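Local coordinates for glycoside hydrolase family 16 protein (Bacteroides ovatus, PDB 7KR6) that probably hydrolyses O-glycosyl bonds as an endo-glucanase acting on mixed-linkage beta-glucans, and is seen here with a 2-fluoro sugar inhibitor in its glycan pocket, at residues A[107-112]-A[201-206]; A[167-172]-A[223-228]; A[181-186]-A[216-221]. The protein carries 1 engineered substitution. One frame throughout, in Å; residues are numbered along the deposited sequence. Where two conformers were deposited one is given.

Contact 1: A[107-112]-A[201-206]; sequences FKYRKI and LDWDEN
The carbonyl oxygen L201 O takes a hydrogen bond from I112 N (2.9 Å), lying in the carbonyl plane, and a CA-H...O contact from K111, CA to O 3.2 Å. The return bond, L201 N to I112 O at 2.8 Å, completes an antiparallel hydrogen-bonded pair. Beyond it no direct hydrogen bond spans the segments, and the indole of W203 packs on side chains and backbone alike. With CG anti to the backbone N (chi1 177°), W203 extends toward the backbone of K108 and Y109, which lies over one indole face; K108 CA stands 4.0 Å from the centroid of the six-membered ring. Y109 presents its edge to this indole, the planes 89° apart, and W203 NE1 lies near the plane of the phenol ring, 3.5 Å from Y109 CD1. F107 meets W203 differently: the indole edge points toward the phenyl face in an offset edge-to-face pair at 75°. E205 N lies over one phenol face and, from its own segment, K108 CE over the opposite one, both displaced toward the rim. A water donates to both W203 O and Y109 O, joining the backbones where no direct bond does. K111 and D202 share a second water, its bond from K111 NZ weak. W203 NE1 donates outside the contact, to F228 O, and Y109 OH bonds to H229. I112 and L201 point to the same face of their sheet, where strands 112-117 and 197-203 pair; their side chains rest on F129 and M131 of strand 125-133, and M131 also meets W203.

Contact 2: A[167-172]-A[223-228]; sequences TAIHYG and SSNTYF. With G2F (2-deoxy-2-fluoro-alpha-D-glucopyranose), chain C.
Y171 and N225 meet through contrasting first torsions: Y171 CG sits between its own backbone N and carbonyl carbon (chi1 56°), whereas N225 reaches out with CG anti to its N (chi1 -165°). The result places N225 ND2 over the centre of the phenol, 3.4 Å from Y171 CZ, with the amide plane steep to the ring at 72°. The other end of that amide is held within its own loop, since N225 OD1 accepts from Y227 N at 3.3 Å in an Asx turn, a long bond consistent with the amide being turned so that ND2 faces the ring. Y227 lays its ring face against the backbone at the strand end: G172 N sits over the ring centre, Y227 CZ being 3.6 Å from it, and Y171 CB touches Y227 CG at 3.6 Å. Y171 CD1 lies at the edge of the F228 ring, 3.8 Å from F228 CE2, and F228 CZ also touches I169 CB at 3.7 Å. No hydrogen bond crosses between the segments, so the join rests on this packing. H170 points the opposite way, into the glycan pocket, where the fluorine F2 of the bound 2-fluoro glucose lies over the imidazole centre, 3.3 Å from H170 NE2; H170 ND1 is hydrogen-bonded to H178, which fixes the rotation of the ring. Strand 164-171 thus separates sugar from loop: it pairs with strands 144-150 and 179-186, the 223-228 loop packs on its 169-172 end, strand 215-221 packs on T167 and I169, and F228 also touches I145.

Contact 3: A[181-186]-A[216-221]; sequences QYYKAN and KFHTFD
Y183 lies almost flat on H218 as an offset stack, their planes 11° apart and centroids 4.3 Å apart; H218 ND1 is above one phenol face, displaced toward the rim. Y183 CB itself covers the centre of the imidazole, 3.6 Å from its centroid. Toward F217 the phenol turns its edge, CE2 and CD2 pointing at the phenyl face with the planes at 66°; Y183 CD2 and F217 CE2 are 3.5 Å apart. The F217 edge in turn faces A185 O, at 3.6 Å from F217 CZ. F220 presents its edge to Q181, CD1 lying 3.8 Å from Q181 OE1, while H218 CD2 rests over its face. F217 and H218 both face I210 in a classic beta bulge, consistent with both side chains reaching Y183. The strand axes, 8.3 Å apart and at 167°, are too distant for backbone pairing, and no direct hydrogen bond spans them. Water does it instead: separate waters join Q181 NE2 to D221 O and Q181 OE1 to D221 N, and a third donates to both Y183 OH and F217 O. Q181 NE2 also bonds to Y171. The chemistry implies a partly buried aromatic cluster whose polar groups are linked through water, with Y183 OH also tied to E179 of the second subunit.

How the contacts relate
The segments come in the order 107-112, 167-172, 181-186, 201-206, 216-221, 223-228, so contact 1 alternates with both others, while contact 3 falls wholly between the two segments of contact 2. Centres lie about 13 Å apart for contacts 1 and 2 and for 2 and 3, and about 16 Å for 1 and 3. Strands 164-171 and 179-186 are neighbours, joining contacts 2 and 3 through the I169 N to Q181 O bond. Strand 215-221 leads directly into the 223-228 loop. This is consistent with the family 16 beta-sandwich: contact 2 packs behind the strand carrying H170 of the glycan pocket, contact 3 behind its neighbour, and contact 1, joining strands 112-117 and 197-203, meets contact 2 where W203 NE1 reaches F228 O.

Contact 1: A[107-112]-A[201-206]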
loop_
_atom_site.group_PDB
_atom_site.type_symbol
_atom_site.label_atom_id
_atom_site.label_comp_id
_atom_site.label_asym_id
_atom_site.label_seq_id
_atom_site.Cartn_x
_atom_site.Cartn_y
_atom_site.Cartn_z
ATOM N N PHE A 107 20.069 -9.776 -14.714
ATOM C CA PHE A 107 21.057 -10.153 -13.686
ATOM C C PHE A 107 20.333 -10.690 -12.452
ATOM O O PHE A 107 19.134 -10.530 -12.343
ATOM C CB PHE A 107 21.943 -8.973 -13.345
ATOM C CG PHE A 107 21.204 -7.891 -12.593
ATOM C CD1 PHE A 107 20.386 -7.011 -13.295
ATOM C CD2 PHE A 107 21.332 -7.753 -11.222
ATOM C CE1 PHE A 107 19.660 -6.040 -12.612
ATOM C CE2 PHE A 107 20.652 -6.743 -10.556
ATOM C CZ PHE A 107 19.823 -5.898 -11.256
ATOM N N LYS A 108 21.102 -11.293 -11.557
ATOM C CA LYS A 108 20.589 -11.940 -10.332
ATOM C C LYS A 108 21.615 -11.686 -9.244
ATOM O O LYS A 108 22.844 -11.878 -9.494
ATOM C CB LYS A 108 20.398 -13.439 -10.631
ATOM C CG LYS A 108 20.164 -14.350 -9.450
ATOM C CD LYS A 108 20.135 -15.837 -9.787
ATOM C CE LYS A 108 19.874 -16.653 -8.535
ATOM N NZ LYS A 108 19.660 -18.089 -8.821
ATOM N N TYR A 109 21.159 -11.319 -8.051
ATOM C CA TYR A 109 21.993 -11.212 -6.841
ATOM C C TYR A 109 23.200 -10.292 -7.072
ATOM O O TYR A 109 24.350 -10.684 -6.728
ATOM C CB TYR A 109 22.453 -12.612 -6.393
ATOM C CG TYR A 109 21.420 -13.615 -5.953
ATOM C CD1 TYR A 109 20.093 -13.306 -5.646
ATOM C CD2 TYR A 109 21.799 -14.939 -5.783
ATOM C CE1 TYR A 109 19.175 -14.275 -5.244
ATOM C CE2 TYR A 109 20.902 -15.904 -5.359
ATOM C CZ TYR A 109 19.578 -15.595 -5.112
ATOM O OH TYR A 109 18.709 -16.582 -4.711
ATOM N N ARG A 110 22.990 -9.117 -7.656
ATOM C CA ARG A 110 24.036 -8.077 -7.735
ATOM C C ARG A 110 23.415 -6.767 -7.280
ATOM O O ARG A 110 22.182 -6.644 -7.336
ATOM C CB ARG A 110 24.547 -7.852 -9.157
ATOM C CG ARG A 110 25.122 -9.092 -9.824
ATOM C CD ARG A 110 26.363 -9.595 -9.152
ATOM N NE ARG A 110 26.968 -10.562 -10.065
ATOM C CZ ARG A 110 28.014 -10.332 -10.866
ATOM N NH1 ARG A 110 28.445 -11.300 -11.656
ATOM N NH2 ARG A 110 28.629 -9.159 -10.877
ATOM N N LYS A 111 24.266 -5.858 -6.854
ATOM C CA LYS A 111 23.837 -4.473 -6.543
ATOM C C LYS A 111 23.599 -3.716 -7.837
ATOM O O LYS A 111 24.472 -3.749 -8.738
ATOM C CB LYS A 111 24.908 -3.800 -5.711
ATOM C CG LYS A 111 24.512 -2.425 -5.193
ATOM C CD LYS A 111 25.585 -1.745 -4.366
ATOM C CE LYS A 111 24.985 -0.628 -3.556
ATOM N NZ LYS A 111 26.029 0.123 -2.830
ATOM N N ILE A 112 22.458 -3.017 -7.950
ATOM C CA ILE A 112 22.198 -2.135 -9.098
ATOM C C ILE A 112 22.015 -0.713 -8.541
ATOM O O ILE A 112 21.450 -0.561 -7.415
ATOM C CB ILE A 112 21.011 -2.583 -9.963
ATOM C CG1 ILE A 112 20.806 -1.618 -11.134
ATOM C CG2 ILE A 112 19.791 -2.790 -9.097
ATOM C CD1 ILE A 112 19.778 -2.037 -12.119
ATOM N N LEU A 201 19.833 -0.774 -5.137
ATOM C CA LEU A 201 19.204 -2.018 -4.665
ATOM C C LEU A 201 20.297 -3.046 -4.447
ATOM O O LEU A 201 20.996 -3.369 -5.437
ATOM C CB LEU A 201 18.219 -2.553 -5.701
ATOM C CG LEU A 201 17.642 -3.921 -5.353
ATOM C CD1 LEU A 201 16.634 -3.846 -4.225
ATOM C CD2 LEU A 201 17.017 -4.557 -6.547
ATOM N N ASP A 202 20.397 -3.537 -3.229
ATOM C CA ASP A 202 21.215 -4.716 -2.869
ATOM C C ASP A 202 20.304 -5.933 -2.944
ATOM O O ASP A 202 19.148 -5.879 -2.473
ATOM C CB ASP A 202 21.818 -4.558 -1.490
ATOM C CG ASP A 202 23.034 -3.664 -1.445
ATOM O OD1 ASP A 202 24.056 -4.030 -2.096
ATOM O OD2 ASP A 202 22.984 -2.665 -0.710
ATOM N N TRP A 203 20.815 -7.049 -3.436
ATOM C CA TRP A 203 19.976 -8.234 -3.691
ATOM C C TRP A 203 20.853 -9.460 -3.416
ATOM O O TRP A 203 21.927 -9.556 -4.038
ATOM C CB TRP A 203 19.492 -8.184 -5.129
ATOM C CG TRP A 203 18.678 -9.339 -5.604
ATOM C CD1 TRP A 203 18.048 -10.324 -4.904
ATOM C CD2 TRP A 203 18.354 -9.538 -6.981
ATOM N NE1 TRP A 203 17.318 -11.100 -5.758
ATOM C CE2 TRP A 203 17.522 -10.669 -7.049
ATOM C CE3 TRP A 203 18.695 -8.863 -8.150
ATOM C CZ2 TRP A 203 17.017 -11.133 -8.267
ATOM C CZ3 TRP A 203 18.202 -9.327 -9.359
ATOM C CH2 TRP A 203 17.360 -10.447 -9.407
ATOM N N ASP A 204 20.434 -10.263 -2.455
ATOM C CA ASP A 204 21.056 -11.593 -2.209
ATOM C C ASP A 204 19.943 -12.603 -1.988
ATOM O O ASP A 204 18.787 -12.248 -2.160
ATOM C CB ASP A 204 22.083 -11.510 -1.087
ATOM C CG ASP A 204 21.541 -11.280 0.322
ATOM O OD1 ASP A 204 20.339 -11.410 0.544
ATOM O OD2 ASP A 204 22.385 -11.022 1.232
ATOM N N GLU A 205 20.265 -13.838 -1.588
ATOM C CA GLU A 205 19.231 -14.884 -1.458
ATOM C C GLU A 205 18.248 -14.582 -0.319
ATOM O O GLU A 205 17.202 -15.220 -0.322
ATOM C CB GLU A 205 19.855 -16.281 -1.320
ATOM C CG GLU A 205 20.655 -16.467 -0.063
ATOM C CD GLU A 205 21.438 -17.776 -0.023
ATOM O OE1 GLU A 205 21.282 -18.562 -0.954
ATOM O OE2 GLU A 205 22.196 -17.977 0.930
ATOM N N ASN A 206 18.566 -13.653 0.597
ATOM C CA ASN A 206 17.736 -13.372 1.776
ATOM C C ASN A 206 16.999 -12.037 1.655
ATOM O O ASN A 206 15.865 -11.977 2.096
ATOM C CB ASN A 206 18.573 -13.397 3.047
ATOM C CG ASN A 206 19.087 -14.793 3.325
ATOM O OD1 ASN A 206 20.287 -14.997 3.504
ATOM N ND2 ASN A 206 18.223 -15.773 3.174
HETATM O O HOH W 1 24.535 -10.364 -3.471
HETATM O O HOH W 2 24.937 -1.048 0.005
#

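Contact 2: A[167-172]-A[223-228]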
loop_
_atom_site.group_PDB
_atom_site.type_symbol
_atom_site.label_atom_id
_atom_site.label_comp_id
_atom_site.label_asym_id
_atom_site.label_seq_id
_atom_site.Cartn_x
_atom_site.Cartn_y
_atom_site.Cartn_z
ATOM N N THR A 167 8.486 2.036 -2.183
ATOM C CA THR A 167 9.203 0.867 -2.736
ATOM C C THR A 167 8.277 -0.339 -2.550
ATOM O O THR A 167 7.474 -0.361 -1.586
ATOM C CB THR A 167 10.575 0.747 -2.088
ATOM O OG1 THR A 167 11.254 -0.366 -2.691
ATOM C CG2 THR A 167 10.477 0.499 -0.600
ATOM N N ALA A 168 8.354 -1.346 -3.411
ATOM C CA ALA A 168 7.371 -2.421 -3.397
ATOM C C ALA A 168 7.923 -3.673 -4.072
ATOM O O ALA A 168 8.783 -3.548 -4.956
ATOM C CB ALA A 168 6.071 -2.045 -4.047
ATOM N N ILE A 169 7.342 -4.810 -3.725
ATOM C CA ILE A 169 7.511 -6.045 -4.524
ATOM C C ILE A 169 6.123 -6.573 -4.851
ATOM O O ILE A 169 5.205 -6.526 -4.000
ATOM C CB ILE A 169 8.439 -7.107 -3.871
ATOM C CG1 ILE A 169 8.040 -7.470 -2.435
ATOM C CG2 ILE A 169 9.901 -6.678 -3.940
ATOM C CD1 ILE A 169 8.830 -8.646 -1.858
ATOM N N HIS A 170 5.971 -7.117 -6.048
ATOM C CA HIS A 170 4.735 -7.755 -6.529
ATOM C C HIS A 170 5.084 -9.155 -7.049
ATOM O O HIS A 170 6.110 -9.311 -7.692
ATOM C CB HIS A 170 4.105 -6.949 -7.642
ATOM C CG HIS A 170 3.771 -5.540 -7.304
ATOM N ND1 HIS A 170 2.458 -5.113 -7.174
ATOM C CD2 HIS A 170 4.564 -4.472 -7.118
ATOM C CE1 HIS A 170 2.473 -3.823 -6.929
ATOM N NE2 HIS A 170 3.742 -3.394 -6.891
ATOM N N TYR A 171 4.223 -10.119 -6.794
ATOM C CA TYR A 171 4.501 -11.532 -7.099
ATOM C C TYR A 171 3.192 -12.306 -7.002
ATOM O O TYR A 171 2.120 -11.726 -6.795
ATOM C CB TYR A 171 5.623 -12.003 -6.169
ATOM C CG TYR A 171 5.349 -11.825 -4.703
ATOM C CD1 TYR A 171 5.625 -10.626 -4.075
ATOM C CD2 TYR A 171 4.794 -12.841 -3.921
ATOM C CE1 TYR A 171 5.338 -10.426 -2.736
ATOM C CE2 TYR A 171 4.542 -12.678 -2.571
ATOM C CZ TYR A 171 4.812 -11.453 -1.962
ATOM O OH TYR A 171 4.567 -11.296 -0.609
ATOM N N GLY A 172 3.271 -13.610 -7.250
ATOM C CA GLY A 172 2.085 -14.492 -7.228
ATOM C C GLY A 172 1.848 -15.077 -8.604
ATOM O O GLY A 172 2.366 -14.567 -9.588
ATOM N N SER A 223 13.800 -14.483 1.456
ATOM C CA SER A 223 14.373 -15.834 1.740
ATOM C C SER A 223 13.418 -16.927 1.283
ATOM O O SER A 223 13.911 -17.907 0.662
ATOM C CB SER A 223 14.749 -15.981 3.207
ATOM O OG SER A 223 13.616 -15.774 4.025
ATOM N N SER A 224 12.112 -16.818 1.516
ATOM C CA SER A 224 11.162 -17.897 1.135
ATOM C C SER A 224 10.210 -17.421 0.040
ATOM O O SER A 224 9.127 -18.035 -0.153
ATOM C CB SER A 224 10.446 -18.422 2.341
ATOM O OG SER A 224 9.511 -17.465 2.793
ATOM N N ASN A 225 10.569 -16.327 -0.647
ATOM C CA ASN A 225 9.755 -15.762 -1.745
ATOM C C ASN A 225 10.341 -16.220 -3.074
ATOM O O ASN A 225 11.348 -15.696 -3.489
ATOM C CB ASN A 225 9.721 -14.235 -1.690
ATOM C CG ASN A 225 8.617 -13.710 -2.561
ATOM O OD1 ASN A 225 8.337 -14.284 -3.612
ATOM N ND2 ASN A 225 7.986 -12.623 -2.118
ATOM N N THR A 226 9.729 -17.226 -3.692
ATOM C CA THR A 226 10.296 -17.925 -4.850
ATOM C C THR A 226 10.380 -17.027 -6.085
ATOM O O THR A 226 11.092 -17.439 -7.009
ATOM C CB THR A 226 9.467 -19.169 -5.188
ATOM O OG1 THR A 226 8.121 -18.821 -5.498
ATOM C CG2 THR A 226 9.563 -20.212 -4.111
ATOM N N TYR A 227 9.766 -15.841 -6.085
ATOM C CA TYR A 227 9.731 -14.958 -7.272
ATOM C C TYR A 227 10.976 -14.061 -7.439
ATOM O O TYR A 227 11.025 -13.334 -8.486
ATOM C CB TYR A 227 8.449 -14.141 -7.229
ATOM C CG TYR A 227 7.230 -14.998 -7.457
ATOM C CD1 TYR A 227 6.596 -15.657 -6.414
ATOM C CD2 TYR A 227 6.785 -15.212 -8.750
ATOM C CE1 TYR A 227 5.504 -16.478 -6.658
ATOM C CE2 TYR A 227 5.698 -16.032 -9.019
ATOM C CZ TYR A 227 5.066 -16.679 -7.965
ATOM O OH TYR A 227 4.009 -17.506 -8.220
ATOM N N PHE A 228 11.960 -14.100 -6.516
ATOM C CA PHE A 228 13.091 -13.139 -6.555
ATOM C C PHE A 228 14.452 -13.805 -6.550
ATOM O O PHE A 228 15.400 -13.318 -5.939
ATOM C CB PHE A 228 12.896 -12.138 -5.410
ATOM C CG PHE A 228 11.597 -11.391 -5.583
ATOM C CD1 PHE A 228 11.506 -10.349 -6.500
ATOM C CD2 PHE A 228 10.461 -11.765 -4.877
ATOM C CE1 PHE A 228 10.287 -9.707 -6.703
ATOM C CE2 PHE A 228 9.249 -11.139 -5.114
ATOM C CZ PHE A 228 9.170 -10.095 -6.014
HETATM C C1 G2F C . 5.218 -1.974 -10.008
HETATM C C2 G2F C . 3.815 -2.112 -10.490
HETATM C C3 G2F C . 3.678 -1.695 -11.939
HETATM C C4 G2F C . 4.130 -0.261 -12.052
HETATM C C5 G2F C . 5.622 -0.226 -11.595
HETATM C C6 G2F C . 6.340 1.099 -11.705
HETATM O O3 G2F C . 2.336 -1.873 -12.378
HETATM O O4 G2F C . 3.942 0.164 -13.448
HETATM O O5 G2F C . 5.782 -0.673 -10.234
HETATM O O6 G2F C . 5.535 2.158 -11.064
HETATM F F2 G2F C . 3.368 -3.440 -10.216
#

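Contact 3: A[181-186]-A[216-221]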
loop_
_atom_site.group_PDB
_atom_site.type_symbol
_atom_site.label_atom_id
_atom_site.label_comp_id
_atom_site.label_asym_id
_atom_site.label_seq_id
_atom_site.Cartn_x
_atom_site.Cartn_y
_atom_site.Cartn_z
ATOM N N GLN A 181 3.861 -6.405 -1.361
ATOM C CA GLN A 181 4.415 -5.743 -0.156
ATOM C C GLN A 181 4.827 -4.335 -0.531
ATOM O O GLN A 181 5.396 -4.129 -1.606
ATOM C CB GLN A 181 5.600 -6.502 0.420
ATOM C CG GLN A 181 5.244 -7.889 0.926
ATOM C CD GLN A 181 6.456 -8.645 1.383
ATOM O OE1 GLN A 181 7.272 -8.136 2.137
ATOM N NE2 GLN A 181 6.585 -9.891 0.950
ATOM N N TYR A 182 4.535 -3.332 0.273
ATOM C CA TYR A 182 5.191 -2.022 0.031
ATOM C C TYR A 182 5.519 -1.334 1.350
ATOM O O TYR A 182 5.075 -1.726 2.434
ATOM C CB TYR A 182 4.400 -1.085 -0.895
ATOM C CG TYR A 182 3.219 -0.348 -0.292
ATOM C CD1 TYR A 182 3.371 0.637 0.677
ATOM C CD2 TYR A 182 1.947 -0.557 -0.786
ATOM C CE1 TYR A 182 2.281 1.333 1.178
ATOM C CE2 TYR A 182 0.846 0.147 -0.316
ATOM C CZ TYR A 182 1.012 1.084 0.681
ATOM O OH TYR A 182 -0.074 1.776 1.131
ATOM N N TYR A 183 6.380 -0.358 1.184
ATOM C CA TYR A 183 6.887 0.571 2.224
ATOM C C TYR A 183 6.817 1.972 1.637
ATOM O O TYR A 183 7.200 2.198 0.476
ATOM C CB TYR A 183 8.262 0.157 2.717
ATOM C CG TYR A 183 8.947 1.138 3.614
ATOM C CD1 TYR A 183 8.489 1.327 4.905
ATOM C CD2 TYR A 183 9.970 1.961 3.177
ATOM C CE1 TYR A 183 9.085 2.222 5.779
ATOM C CE2 TYR A 183 10.607 2.812 4.057
ATOM C CZ TYR A 183 10.171 2.954 5.357
ATOM O OH TYR A 183 10.770 3.839 6.232
ATOM N N LYS A 184 6.413 2.937 2.464
ATOM C CA LYS A 184 6.359 4.348 2.090
ATOM C C LYS A 184 6.876 5.144 3.272
ATOM O O LYS A 184 6.452 4.893 4.398
ATOM C CB LYS A 184 4.915 4.808 1.795
ATOM N N ALA A 185 7.742 6.082 2.976
ATOM C CA ALA A 185 8.296 7.023 3.964
ATOM C C ALA A 185 8.939 8.185 3.235
ATOM O O ALA A 185 9.303 8.075 2.104
ATOM C CB ALA A 185 9.279 6.331 4.821
ATOM N N ASN A 186 9.169 9.262 3.968
ATOM C CA ASN A 186 10.037 10.380 3.543
ATOM C C ASN A 186 11.511 10.037 3.776
ATOM O O ASN A 186 11.899 9.303 4.744
ATOM C CB ASN A 186 9.784 11.701 4.269
ATOM C CG ASN A 186 8.405 12.258 4.066
ATOM O OD1 ASN A 186 7.757 12.023 3.059
ATOM N ND2 ASN A 186 7.994 13.118 4.994
ATOM N N LYS A 216 20.374 3.538 3.859
ATOM C CA LYS A 216 19.455 2.390 3.707
ATOM C C LYS A 216 18.050 2.878 4.065
ATOM O O LYS A 216 17.834 3.548 5.121
ATOM C CB LYS A 216 19.989 1.200 4.487
ATOM C CG LYS A 216 21.303 0.684 3.897
ATOM C CD LYS A 216 21.852 -0.533 4.551
ATOM C CE LYS A 216 23.089 -0.975 3.800
ATOM N NZ LYS A 216 23.618 -2.218 4.386
ATOM N N PHE A 217 17.113 2.577 3.169
ATOM C CA PHE A 217 15.698 3.026 3.193
ATOM C C PHE A 217 14.760 1.907 3.643
ATOM O O PHE A 217 13.934 2.131 4.545
ATOM C CB PHE A 217 15.324 3.547 1.824
ATOM C CG PHE A 217 13.937 4.104 1.701
ATOM C CD1 PHE A 217 13.599 5.294 2.324
ATOM C CD2 PHE A 217 12.966 3.424 0.966
ATOM C CE1 PHE A 217 12.333 5.834 2.164
ATOM C CE2 PHE A 217 11.703 3.970 0.820
ATOM C CZ PHE A 217 11.387 5.165 1.418
ATOM N N HIS A 218 14.880 0.703 3.089
ATOM C CA HIS A 218 13.980 -0.418 3.457
ATOM C C HIS A 218 14.596 -1.750 3.012
ATOM O O HIS A 218 15.315 -1.746 1.996
ATOM C CB HIS A 218 12.591 -0.249 2.842
ATOM C CG HIS A 218 11.632 -1.240 3.375
ATOM N ND1 HIS A 218 11.258 -1.262 4.697
ATOM C CD2 HIS A 218 10.959 -2.236 2.775
ATOM C CE1 HIS A 218 10.402 -2.255 4.879
ATOM N NE2 HIS A 218 10.210 -2.871 3.721
ATOM N N THR A 219 14.277 -2.821 3.731
ATOM C CA THR A 219 14.644 -4.208 3.346
ATOM C C THR A 219 13.345 -5.036 3.271
ATOM O O THR A 219 12.559 -5.039 4.256
ATOM C CB THR A 219 15.657 -4.800 4.334
ATOM O OG1 THR A 219 16.836 -4.001 4.320
ATOM C CG2 THR A 219 15.965 -6.248 4.016
ATOM N N PHE A 220 13.195 -5.765 2.155
ATOM C CA PHE A 220 12.220 -6.862 2.009
ATOM C C PHE A 220 12.950 -8.190 2.195
ATOM O O PHE A 220 13.983 -8.428 1.569
ATOM C CB PHE A 220 11.550 -6.822 0.640
ATOM C CG PHE A 220 10.792 -5.571 0.308
ATOM C CD1 PHE A 220 9.513 -5.394 0.806
ATOM C CD2 PHE A 220 11.330 -4.623 -0.534
ATOM C CE1 PHE A 220 8.776 -4.275 0.488
ATOM C CE2 PHE A 220 10.587 -3.496 -0.853
ATOM C CZ PHE A 220 9.313 -3.346 -0.362
ATOM N N ASP A 221 12.360 -9.055 3.005
ATOM C CA ASP A 221 12.788 -10.465 3.194
ATOM C C ASP A 221 12.285 -11.284 2.016
ATOM O O ASP A 221 11.075 -11.389 1.850
ATOM C CB ASP A 221 12.237 -10.999 4.494
ATOM C CG ASP A 221 12.560 -12.455 4.776
ATOM O OD1 ASP A 221 13.322 -13.064 4.030
ATOM O OD2 ASP A 221 12.093 -12.912 5.823
HETATM O O HOH W 3 8.639 -11.860 0.673
HETATM O O HOH W 4 9.684 -8.320 3.825
HETATM O O HOH W 5 13.410 4.452 5.885
#